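Local coordinates for protein carbon monoxide dehydrogenase (Thermococcus sp. AM4, PDB 6T7J) that probably catalyses the reversible oxidation of carbon monoxide to carbon dioxide at a nickel-iron-sulfur cluster, which lacks its nickel in this structure, at residues E22-A27 against Q325-I330; L465-I470 against V497-P502. All coordinates share one frame; numbering follows the deposited sequence.

Contacts 1 and 2 lie in different parts of the chain, their centres 31 Å apart and their nearest atoms about 18 Å apart, and they share no helix or strand. Contact 1 clamps an N-terminal helix, 20-30, onto helix 325-330 of the domain whose parallel sheet runs from strand 318-320 to strand 372-373; contact 2 lies beside the other parallel sheet and ties the end of helix 460-471 to the turn ahead of helix 502-511. Contact 1 is the more buried, with K26 alone partly exposed; contact 2 has K467 and L499 partly exposed. Contact 1 is mainly leucine, isoleucine and alanine packing plus a lysine-carbonyl bond, whereas contact 2 turns on a backbone bond with thinner apolar cover.

Contact 1: residues E22-A27 against Q325-I330; sequences ELIEKA and QELAII
The ammonium of K26 reaches across to the backbone carbonyl of I330, NZ to O 3.2 Å, and the same nitrogen makes a salt bridge to E30 and a hydrogen bond to the carbonyl of R403. The motif is a helix-helix crossing: helix 20-30 lies against helix 325-330, the short axes 9.4 Å apart at 68°, in the part of the fold built on the parallel sheet with strands 318-320 and 336-339. K26 leaves the helix with CG anti to the backbone N (chi1 -178°) and stays extended until a bend at chi4 brings NZ to the carbonyl. The K26 and I330 side chains slide past each other in opposite directions. The C=O...N angle is 157°, with the donor tilted from the carbonyl plane. Replacing K26 with an alanine removes the ammonium, and would probably leave the I330 carbonyl without this donor and E30 without this salt-bridge partner. Beside this polar edge the interface is apolar. L327 pushes CD2 against CB of L23 at 3.7 Å and also meets CG1 of I24, while CD2 of L23 comes to 3.4 Å from L327 O. W36 of helix 35-42 touches both I24 and L327. The L327 side chain is about 14 Å from the bound, broken iron-sulfur cluster and does not touch it. One turn on, I330 packs against A27: its CG2 comes near the L23 carbonyl oxygen, and its CD1 meets A27 CB at 3.5 Å.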
ATOM      1  N   GLU A  22     -17.924  31.826 -13.994  1.00 61.10           N
ATOM      2  CA  GLU A  22     -18.616  31.791 -15.279  1.00 63.37           C
ATOM      3  C   GLU A  22     -18.758  30.364 -15.789  1.00 62.64           C
ATOM      4  O   GLU A  22     -19.820  29.975 -16.289  1.00 60.27           O
ATOM      5  CB  GLU A  22     -17.875  32.642 -16.314  1.00 62.42           C
ATOM      6  CG  GLU A  22     -17.024  33.769 -15.756  1.00 63.26           C
ATOM      7  CD  GLU A  22     -16.210  34.464 -16.839  1.00 64.86           C
ATOM      8  OE1 GLU A  22     -16.329  34.072 -18.020  1.00 61.14           O
ATOM      9  OE2 GLU A  22     -15.450  35.400 -16.512  1.00 61.06           O
ATOM     10  N   LEU A  23     -17.703  29.562 -15.649  1.00 59.27           N
ATOM     11  CA  LEU A  23     -17.730  28.213 -16.198  1.00 54.47           C
ATOM     12  C   LEU A  23     -18.548  27.262 -15.336  1.00 55.57           C
ATOM     13  O   LEU A  23     -19.177  26.342 -15.869  1.00 56.57           O
ATOM     14  CB  LEU A  23     -16.306  27.694 -16.375  1.00 57.76           C
ATOM     15  CG  LEU A  23     -15.667  27.951 -17.744  1.00 56.62           C
ATOM     16  CD1 LEU A  23     -15.999  29.335 -18.282  1.00 63.09           C
ATOM     17  CD2 LEU A  23     -14.172  27.768 -17.654  1.00 57.39           C
ATOM     18  N   ILE A  24     -18.573  27.468 -14.018  1.00 56.48           N
ATOM     19  CA  ILE A  24     -19.484  26.686 -13.183  1.00 60.23           C
ATOM     20  C   ILE A  24     -20.929  26.970 -13.573  1.00 60.41           C
ATOM     21  O   ILE A  24     -21.760  26.054 -13.669  1.00 59.10           O
ATOM     22  CB  ILE A  24     -19.226  26.970 -11.692  1.00 60.14           C
ATOM     23  CG1 ILE A  24     -17.828  26.494 -11.301  1.00 53.98           C
ATOM     24  CG2 ILE A  24     -20.271  26.284 -10.823  1.00 65.24           C
ATOM     25  CD1 ILE A  24     -17.478  26.759  -9.860  1.00 58.17           C
ATOM     26  N   GLU A  25     -21.253  28.239 -13.838  1.00 61.46           N
ATOM     27  CA  GLU A  25     -22.614  28.560 -14.254  1.00 60.63           C
ATOM     28  C   GLU A  25     -22.928  27.999 -15.638  1.00 59.51           C
ATOM     29  O   GLU A  25     -24.057  27.570 -15.897  1.00 59.21           O
ATOM     30  CB  GLU A  25     -22.830  30.061 -14.240  1.00 63.80           C
ATOM     31  CG  GLU A  25     -22.361  30.718 -12.993  1.00 73.91           C
ATOM     32  CD  GLU A  25     -22.339  32.181 -13.185  1.00 81.33           C
ATOM     33  OE1 GLU A  25     -21.609  32.892 -12.445  1.00 87.62           O
ATOM     34  OE2 GLU A  25     -23.152  32.644 -14.026  1.00 77.89           O
ATOM     35  N   LYS A  26     -21.946  28.016 -16.543  1.00 61.12           N
ATOM     36  CA  LYS A  26     -22.146  27.400 -17.853  1.00 56.16           C
ATOM     37  C   LYS A  26     -22.412  25.907 -17.720  1.00 56.66           C
ATOM     38  O   LYS A  26     -23.293  25.359 -18.396  1.00 56.45           O
ATOM     39  CB  LYS A  26     -20.930  27.656 -18.742  1.00 52.85           C
ATOM     40  CG  LYS A  26     -21.061  27.089 -20.145  1.00 54.80           C
ATOM     41  CD  LYS A  26     -19.909  27.535 -21.028  1.00 55.56           C
ATOM     42  CE  LYS A  26     -20.172  27.202 -22.485  1.00 52.91           C
ATOM     43  NZ  LYS A  26     -20.341  25.740 -22.698  1.00 54.45           N
ATOM     44  N   ALA A  27     -21.660  25.229 -16.849  1.00 55.02           N
ATOM     45  CA  ALA A  27     -21.908  23.817 -16.588  1.00 55.90           C
ATOM     46  C   ALA A  27     -23.313  23.598 -16.047  1.00 57.51           C
ATOM     47  O   ALA A  27     -23.993  22.637 -16.430  1.00 52.16           O
ATOM     48  CB  ALA A  27     -20.871  23.275 -15.606  1.00 46.71           C
ATOM     49  N   GLN A 325      -9.731  21.452 -14.102  1.00 40.80           N
ATOM     50  CA  GLN A 325      -9.630  20.561 -15.257  1.00 49.19           C
ATOM     51  C   GLN A 325     -10.985  20.389 -15.942  1.00 44.42           C
ATOM     52  O   GLN A 325     -11.117  20.633 -17.149  1.00 45.89           O
ATOM     53  CB  GLN A 325      -9.039  19.207 -14.845  1.00 49.19           C
ATOM     54  CG  GLN A 325      -9.726  18.499 -13.684  1.00 46.50           C
ATOM     55  CD  GLN A 325      -8.985  17.250 -13.252  1.00 50.08           C
ATOM     56  OE1 GLN A 325      -9.026  16.223 -13.931  1.00 49.75           O
ATOM     57  NE2 GLN A 325      -8.295  17.332 -12.120  1.00 47.24           N
ATOM     58  N   GLU A 326     -12.010  20.001 -15.175  1.00 41.46           N
ATOM     59  CA  GLU A 326     -13.369  19.943 -15.702  1.00 46.46           C
ATOM     60  C   GLU A 326     -13.732  21.230 -16.426  1.00 49.74           C
ATOM     61  O   GLU A 326     -14.184  21.207 -17.578  1.00 50.35           O
ATOM     62  CB  GLU A 326     -14.362  19.692 -14.569  1.00 43.67           C
ATOM     63  CG  GLU A 326     -14.644  18.239 -14.268  1.00 47.98           C
ATOM     64  CD  GLU A 326     -15.426  18.081 -12.985  1.00 44.27           C
ATOM     65  OE1 GLU A 326     -15.156  18.848 -12.036  1.00 44.90           O
ATOM     66  OE2 GLU A 326     -16.314  17.205 -12.929  1.00 48.81           O
ATOM     67  N   LEU A 327     -13.515  22.371 -15.764  1.00 43.01           N
ATOM     68  CA  LEU A 327     -13.909  23.652 -16.337  1.00 46.23           C
ATOM     69  C   LEU A 327     -13.246  23.889 -17.685  1.00 49.54           C
ATOM     70  O   LEU A 327     -13.847  24.517 -18.566  1.00 50.90           O
ATOM     71  CB  LEU A 327     -13.572  24.783 -15.367  1.00 46.98           C
ATOM     72  CG  LEU A 327     -14.245  24.673 -13.997  1.00 52.19           C
ATOM     73  CD1 LEU A 327     -13.660  25.681 -13.020  1.00 46.68           C
ATOM     74  CD2 LEU A 327     -15.751  24.852 -14.128  1.00 50.00           C
ATOM     75  N   ALA A 328     -12.029  23.370 -17.878  1.00 47.66           N
ATOM     76  CA  ALA A 328     -11.339  23.573 -19.148  1.00 49.02           C
ATOM     77  C   ALA A 328     -12.109  22.937 -20.295  1.00 50.70           C
ATOM     78  O   ALA A 328     -12.155  23.484 -21.403  1.00 50.75           O
ATOM     79  CB  ALA A 328      -9.918  23.015 -19.071  1.00 47.60           C
ATOM     80  N   ILE A 329     -12.736  21.785 -20.047  1.00 54.41           N
ATOM     81  CA  ILE A 329     -13.550  21.154 -21.078  1.00 53.05           C
ATOM     82  C   ILE A 329     -14.844  21.929 -21.281  1.00 49.31           C
ATOM     83  O   ILE A 329     -15.423  21.915 -22.375  1.00 45.15           O
ATOM     84  CB  ILE A 329     -13.819  19.682 -20.713  1.00 50.07           C
ATOM     85  CG1 ILE A 329     -12.514  18.984 -20.322  1.00 46.65           C
ATOM     86  CG2 ILE A 329     -14.494  18.950 -21.864  1.00 47.73           C
ATOM     87  CD1 ILE A 329     -12.710  17.580 -19.787  1.00 50.72           C
ATOM     88  N   ILE A 330     -15.316  22.628 -20.245  1.00 51.83           N
ATOM     89  CA  ILE A 330     -16.578  23.358 -20.341  1.00 53.19           C
ATOM     90  C   ILE A 330     -16.426  24.675 -21.088  1.00 58.17           C
ATOM     91  O   ILE A 330     -17.436  25.302 -21.436  1.00 58.36           O
ATOM     92  CB  ILE A 330     -17.139  23.515 -18.915  1.00 54.75           C
ATOM     93  CG1 ILE A 330     -17.167  22.143 -18.239  1.00 54.83           C
ATOM     94  CG2 ILE A 330     -18.543  24.103 -18.924  1.00 57.19           C
ATOM     95  CD1 ILE A 330     -17.816  22.125 -16.887  1.00 46.52           C
TER

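Contact 2: residues L465-I470 against V497-P502; sequences LAKELI and VDLAGP
The last turns of helix 460-471 meet the backbone at the end of a 3-10 segment, through L499, and the two residues after it, with I470 and A500 nearest at 4.8 Å between CA atoms. Here a helix end docks on the turn that leads into helix 502-511. Helix 460-471 is the connection of a beta-alpha-beta crossover between the neighbouring parallel strands 444-448 and 474-478; G501 is the N-cap position of helix 502-511. The link is one backbone hydrogen bond, from G501 N to I470 O at 2.9 Å. Its N-H...O angle is 151°, and the donor stands 21° out of the carbonyl plane. Besides this N-H bond the same oxygen takes a weaker CA-H...O contact from A500, CA to O 3.4 Å. A bond from A500 N back to V497 O closes the turn just before G501.

Apolar cover is supplied by I470 and L499, whose side chains cross obliquely. I470 holds CG1 between its backbone N and carbonyl carbon (chi1 62°), which turns CG1 and CD1 toward L499: CD1 lies 4.1 Å from L499 CB, and CG1 comes near the L499 carbonyl oxygen. Beyond the two segments, I470 also packs on L504 of helix 502-511 and V476 of strand 474-478, joining helix, strand and turn, while L499 touches L491. At the partly exposed margin K467 has a long, weak ion pair with E489; within the contact it reaches toward L499, its NZ ending 4.2 Å from CD1 of L499.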
ATOM      1  N   LEU A 465      -2.585  33.522   1.676  1.00 53.21           N
ATOM      2  CA  LEU A 465      -1.395  33.234   2.467  1.00 57.31           C
ATOM      3  C   LEU A 465      -0.150  33.821   1.818  1.00 55.22           C
ATOM      4  O   LEU A 465       0.684  34.430   2.502  1.00 55.34           O
ATOM      5  CB  LEU A 465      -1.244  31.724   2.653  1.00 57.35           C
ATOM      6  CG  LEU A 465      -0.075  31.293   3.539  1.00 57.93           C
ATOM      7  CD1 LEU A 465      -0.296  31.760   4.960  1.00 52.25           C
ATOM      8  CD2 LEU A 465       0.104  29.791   3.495  1.00 57.51           C
ATOM      9  N   ALA A 466      -0.005  33.653   0.498  1.00 51.72           N
ATOM     10  CA  ALA A 466       1.155  34.217  -0.185  1.00 50.92           C
ATOM     11  C   ALA A 466       1.217  35.733  -0.010  1.00 56.86           C
ATOM     12  O   ALA A 466       2.287  36.291   0.273  1.00 50.49           O
ATOM     13  CB  ALA A 466       1.120  33.844  -1.667  1.00 45.17           C
ATOM     14  N   LYS A 467       0.075  36.410  -0.167  1.00 56.66           N
ATOM     15  CA  LYS A 467       0.018  37.860  -0.017  1.00 55.41           C
ATOM     16  C   LYS A 467       0.395  38.282   1.397  1.00 56.84           C
ATOM     17  O   LYS A 467       1.225  39.180   1.593  1.00 54.67           O
ATOM     18  CB  LYS A 467      -1.389  38.362  -0.346  1.00 54.05           C
ATOM     19  CG  LYS A 467      -1.710  38.531  -1.818  1.00 53.42           C
ATOM     20  CD  LYS A 467      -3.028  39.282  -1.961  1.00 53.30           C
ATOM     21  CE  LYS A 467      -3.759  38.924  -3.241  1.00 59.98           C
ATOM     22  NZ  LYS A 467      -3.209  39.649  -4.419  1.00 71.63           N
ATOM     23  N   GLU A 468      -0.241  37.665   2.398  1.00 52.83           N
ATOM     24  CA  GLU A 468       0.014  38.041   3.781  1.00 55.51           C
ATOM     25  C   GLU A 468       1.461  37.783   4.168  1.00 56.79           C
ATOM     26  O   GLU A 468       2.007  38.491   5.020  1.00 58.87           O
ATOM     27  CB  GLU A 468      -0.928  37.283   4.717  1.00 59.53           C
ATOM     28  CG  GLU A 468      -2.384  37.710   4.624  1.00 56.37           C
ATOM     29  CD  GLU A 468      -2.606  39.134   5.098  1.00 63.20           C
ATOM     30  OE1 GLU A 468      -3.150  39.942   4.315  1.00 61.47           O
ATOM     31  OE2 GLU A 468      -2.235  39.445   6.251  1.00 66.48           O
ATOM     32  N   LEU A 469       2.101  36.788   3.551  1.00 59.97           N
ATOM     33  CA  LEU A 469       3.500  36.526   3.865  1.00 59.42           C
ATOM     34  C   LEU A 469       4.422  37.537   3.189  1.00 58.08           C
ATOM     35  O   LEU A 469       5.321  38.090   3.832  1.00 52.02           O
ATOM     36  CB  LEU A 469       3.871  35.097   3.466  1.00 54.92           C
ATOM     37  CG  LEU A 469       3.331  34.009   4.398  1.00 51.93           C
ATOM     38  CD1 LEU A 469       3.791  32.636   3.949  1.00 48.92           C
ATOM     39  CD2 LEU A 469       3.748  34.271   5.838  1.00 54.86           C
ATOM     40  N   ILE A 470       4.207  37.806   1.896  1.00 58.10           N
ATOM     41  CA  ILE A 470       5.118  38.711   1.198  1.00 56.58           C
ATOM     42  C   ILE A 470       4.952  40.146   1.684  1.00 61.84           C
ATOM     43  O   ILE A 470       5.891  40.946   1.592  1.00 59.11           O
ATOM     44  CB  ILE A 470       4.941  38.632  -0.331  1.00 59.39           C
ATOM     45  CG1 ILE A 470       3.535  39.057  -0.749  1.00 55.54           C
ATOM     46  CG2 ILE A 470       5.247  37.259  -0.839  1.00 58.18           C
ATOM     47  CD1 ILE A 470       3.362  39.162  -2.245  1.00 55.98           C
ATOM     48  N   VAL A 497       5.928  42.541  -7.182  1.00 62.10           N
ATOM     49  CA  VAL A 497       6.760  43.160  -6.156  1.00 66.12           C
ATOM     50  C   VAL A 497       6.018  44.313  -5.473  1.00 65.13           C
ATOM     51  O   VAL A 497       6.305  44.644  -4.317  1.00 62.80           O
ATOM     52  CB  VAL A 497       8.097  43.621  -6.773  1.00 61.69           C
ATOM     53  CG1 VAL A 497       8.911  44.425  -5.791  1.00 58.96           C
ATOM     54  CG2 VAL A 497       8.901  42.417  -7.238  1.00 63.61           C
ATOM     55  N   ASP A 498       5.039  44.907  -6.167  1.00 61.27           N
ATOM     56  CA  ASP A 498       4.234  45.972  -5.571  1.00 62.54           C
ATOM     57  C   ASP A 498       3.596  45.546  -4.253  1.00 70.41           C
ATOM     58  O   ASP A 498       3.444  46.370  -3.341  1.00 71.20           O
ATOM     59  CB  ASP A 498       3.143  46.417  -6.546  1.00 65.27           C
ATOM     60  CG  ASP A 498       3.674  47.304  -7.651  1.00 67.93           C
ATOM     61  OD1 ASP A 498       4.746  47.914  -7.456  1.00 67.71           O
ATOM     62  OD2 ASP A 498       3.017  47.392  -8.712  1.00 69.04           O
ATOM     63  N   LEU A 499       3.215  44.277  -4.130  1.00 64.24           N
ATOM     64  CA  LEU A 499       2.534  43.795  -2.935  1.00 58.92           C
ATOM     65  C   LEU A 499       3.495  43.342  -1.845  1.00 63.19           C
ATOM     66  O   LEU A 499       3.042  42.978  -0.754  1.00 68.71           O
ATOM     67  CB  LEU A 499       1.584  42.648  -3.297  1.00 59.89           C
ATOM     68  CG  LEU A 499       0.628  42.929  -4.458  1.00 62.47           C
ATOM     69  CD1 LEU A 499       0.392  41.668  -5.270  1.00 64.30           C
ATOM     70  CD2 LEU A 499      -0.689  43.501  -3.951  1.00 63.21           C
ATOM     71  N   ALA A 500       4.797  43.360  -2.103  1.00 55.54           N
ATOM     72  CA  ALA A 500       5.764  42.924  -1.110  1.00 62.04           C
ATOM     73  C   ALA A 500       6.088  44.053  -0.136  1.00 63.59           C
ATOM     74  O   ALA A 500       5.863  45.235  -0.410  1.00 62.59           O
ATOM     75  CB  ALA A 500       7.045  42.433  -1.786  1.00 64.19           C
ATOM     76  N   GLY A 501       6.629  43.667   1.023  1.00 65.73           N
ATOM     77  CA  GLY A 501       7.108  44.622   1.979  1.00 63.72           C
ATOM     78  C   GLY A 501       8.372  45.309   1.497  1.00 69.40           C
ATOM     79  O   GLY A 501       8.922  44.982   0.438  1.00 69.21           O
ATOM     80  N   PRO A 502       8.860  46.266   2.293  1.00 71.69           N
ATOM     81  CA  PRO A 502      10.003  47.078   1.832  1.00 71.93           C
ATOM     82  C   PRO A 502      11.255  46.267   1.543  1.00 71.78           C
ATOM     83  O   PRO A 502      11.862  46.439   0.480  1.00 70.03           O
ATOM     84  CB  PRO A 502      10.209  48.069   2.987  1.00 62.58           C
ATOM     85  CG  PRO A 502       9.589  47.409   4.175  1.00 69.96           C
ATOM     86  CD  PRO A 502       8.419  46.640   3.645  1.00 67.25           C
TER